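Protein Pcdhgb2 (Mus musculus, PDB 5SZR) probably acts as a calcium-dependent cell-adhesion protein of neurons, seen here as its extracellular cadherin domains 3 to 6. Local coordinates at residues His370-Ser375 with Arg404-Val409. Sequence-based numbering, arbitrary orientation.
Sequences HVLQAS and RLLVAV. With MAN (alpha-D-mannopyranose), chain B.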
# COMPACT_ATOMS: atom_id res chain seq x y z
N HIS A 370 24.23 -52.86 -27.30
CA HIS A 370 23.56 -54.11 -26.99
C HIS A 370 23.57 -55.04 -28.19
O HIS A 370 23.46 -54.60 -29.33
CB HIS A 370 22.11 -53.86 -26.55
CG HIS A 370 21.98 -52.87 -25.44
ND1 HIS A 370 21.88 -53.24 -24.12
CD2 HIS A 370 21.92 -51.52 -25.46
CE1 HIS A 370 21.77 -52.16 -23.37
NE2 HIS A 370 21.80 -51.10 -24.16
N VAL A 371 23.71 -56.34 -27.91
CA VAL A 371 23.56 -57.38 -28.93
C VAL A 371 22.09 -57.76 -29.01
O VAL A 371 21.51 -58.23 -28.03
CB VAL A 371 24.43 -58.61 -28.60
CG1 VAL A 371 24.09 -59.77 -29.55
CG2 VAL A 371 25.90 -58.27 -28.69
N LEU A 372 21.49 -57.56 -30.18
CA LEU A 372 20.11 -58.00 -30.36
C LEU A 372 20.04 -59.44 -30.85
O LEU A 372 19.20 -60.22 -30.37
CB LEU A 372 19.38 -57.07 -31.33
CG LEU A 372 19.43 -55.57 -31.03
CD1 LEU A 372 18.66 -54.79 -32.10
CD2 LEU A 372 18.89 -55.25 -29.63
N GLN A 373 20.90 -59.81 -31.79
CA GLN A 373 20.95 -61.16 -32.33
C GLN A 373 22.39 -61.59 -32.45
O GLN A 373 23.27 -60.78 -32.78
CB GLN A 373 20.26 -61.24 -33.70
CG GLN A 373 18.78 -60.92 -33.67
CD GLN A 373 18.19 -60.74 -35.06
OE1 GLN A 373 18.91 -60.72 -36.05
NE2 GLN A 373 16.87 -60.60 -35.12
N ALA A 374 22.64 -62.87 -32.19
CA ALA A 374 23.98 -63.45 -32.31
C ALA A 374 23.86 -64.86 -32.84
O ALA A 374 23.04 -65.64 -32.35
CB ALA A 374 24.70 -63.45 -30.96
N SER A 375 24.68 -65.19 -33.85
CA SER A 375 24.67 -66.56 -34.37
C SER A 375 25.23 -67.55 -33.36
O SER A 375 24.94 -68.75 -33.45
CB SER A 375 25.45 -66.64 -35.69
OG SER A 375 26.72 -66.02 -35.58
N ARG A 404 27.48 -63.73 -37.26
CA ARG A 404 26.69 -62.53 -37.50
C ARG A 404 26.16 -61.98 -36.19
O ARG A 404 25.57 -62.72 -35.39
CB ARG A 404 25.52 -62.84 -38.45
CG ARG A 404 24.52 -61.71 -38.59
CD ARG A 404 23.37 -62.15 -39.47
NE ARG A 404 22.37 -61.10 -39.64
CZ ARG A 404 21.44 -60.81 -38.74
NH1 ARG A 404 20.56 -59.84 -38.99
NH2 ARG A 404 21.37 -61.48 -37.60
N LEU A 405 26.37 -60.68 -35.98
CA LEU A 405 25.87 -59.96 -34.82
C LEU A 405 24.99 -58.80 -35.28
O LEU A 405 25.37 -58.05 -36.18
CB LEU A 405 27.01 -59.40 -33.96
CG LEU A 405 27.93 -60.26 -33.10
CD1 LEU A 405 28.86 -59.35 -32.32
CD2 LEU A 405 27.15 -61.15 -32.16
N LEU A 406 23.82 -58.65 -34.65
CA LEU A 406 22.96 -57.49 -34.85
C LEU A 406 23.02 -56.66 -33.58
O LEU A 406 22.50 -57.07 -32.54
CB LEU A 406 21.53 -57.90 -35.18
CG LEU A 406 20.51 -56.75 -35.25
CD1 LEU A 406 20.95 -55.71 -36.27
CD2 LEU A 406 19.11 -57.26 -35.57
N VAL A 407 23.66 -55.49 -33.66
CA VAL A 407 23.94 -54.68 -32.48
C VAL A 407 23.10 -53.41 -32.53
O VAL A 407 22.76 -52.88 -33.60
CB VAL A 407 25.43 -54.33 -32.36
CG1 VAL A 407 26.27 -55.60 -32.30
CG2 VAL A 407 25.88 -53.45 -33.52
N ALA A 408 22.77 -52.90 -31.34
CA ALA A 408 21.99 -51.68 -31.19
C ALA A 408 22.73 -50.73 -30.27
O ALA A 408 23.16 -51.12 -29.17
CB ALA A 408 20.59 -51.99 -30.63
N VAL A 409 22.89 -49.49 -30.71
CA VAL A 409 23.41 -48.42 -29.86
C VAL A 409 22.23 -47.55 -29.45
O VAL A 409 21.54 -46.98 -30.31
CB VAL A 409 24.50 -47.61 -30.58
CG1 VAL A 409 24.08 -47.26 -32.01
CG2 VAL A 409 24.86 -46.37 -29.80
C1 MAN B . 21.93 -55.55 -40.45
C2 MAN B . 20.50 -55.34 -39.95
C3 MAN B . 19.72 -56.65 -40.09
C4 MAN B . 19.76 -57.16 -41.54
C5 MAN B . 21.22 -57.31 -42.02
C6 MAN B . 21.30 -57.61 -43.52
O2 MAN B . 19.81 -54.37 -40.76
O3 MAN B . 18.37 -56.53 -39.65
O4 MAN B . 19.12 -58.43 -41.62
O5 MAN B . 21.97 -56.08 -41.77
O6 MAN B . 22.66 -57.82 -43.88
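Two residues of one strand, Leu372 and Gln373, share Leu406 of the other as their partner: a classic beta bulge, which shifts the register of two antiparallel strands by one residue. Its mark is a shared acceptor: Leu406 O takes Leu372 N at 2.6 Å, nearly in line with the carbonyl, and Gln373 N at 3.3 Å on a lone pair. The extra residue, Leu372, turns its side chain over strand 402-410, its CD1 resting 3.7 Å from Ala408 CB.

Gln373 shows how a side chain can follow its neighbours. Its CB lies against Leu406 CB (3.9 Å); CG and CD then run alongside Leu406 CD2, CG being anti to the carbonyl carbon (chi1 -63°) and the chain extended beyond it. At the tip, NE2 also lies near Leu406 CD2, while OE1 receives Arg404 NH2 at 3.0 Å, within the guanidinium plane, although the amide is turned 41° from that plane. Arg404 NH1 adds weak bonds to OE1 and to O4 of a mannose. A leucine in place of Arg404 would probably leave Gln373 OE1 without its donor and the amide freer to turn.

In the last of the four cadherin domains of this construct (domain 6), strand 368-374 forms one border of a four-stranded sheet, while strand 402-410 runs between it and strand 418-428. On the other face, Ala374 CB meets Leu405 CD2, and Leu405 in turn packs on Phe380 of strand 380-382 in the opposing sheet of the sandwich.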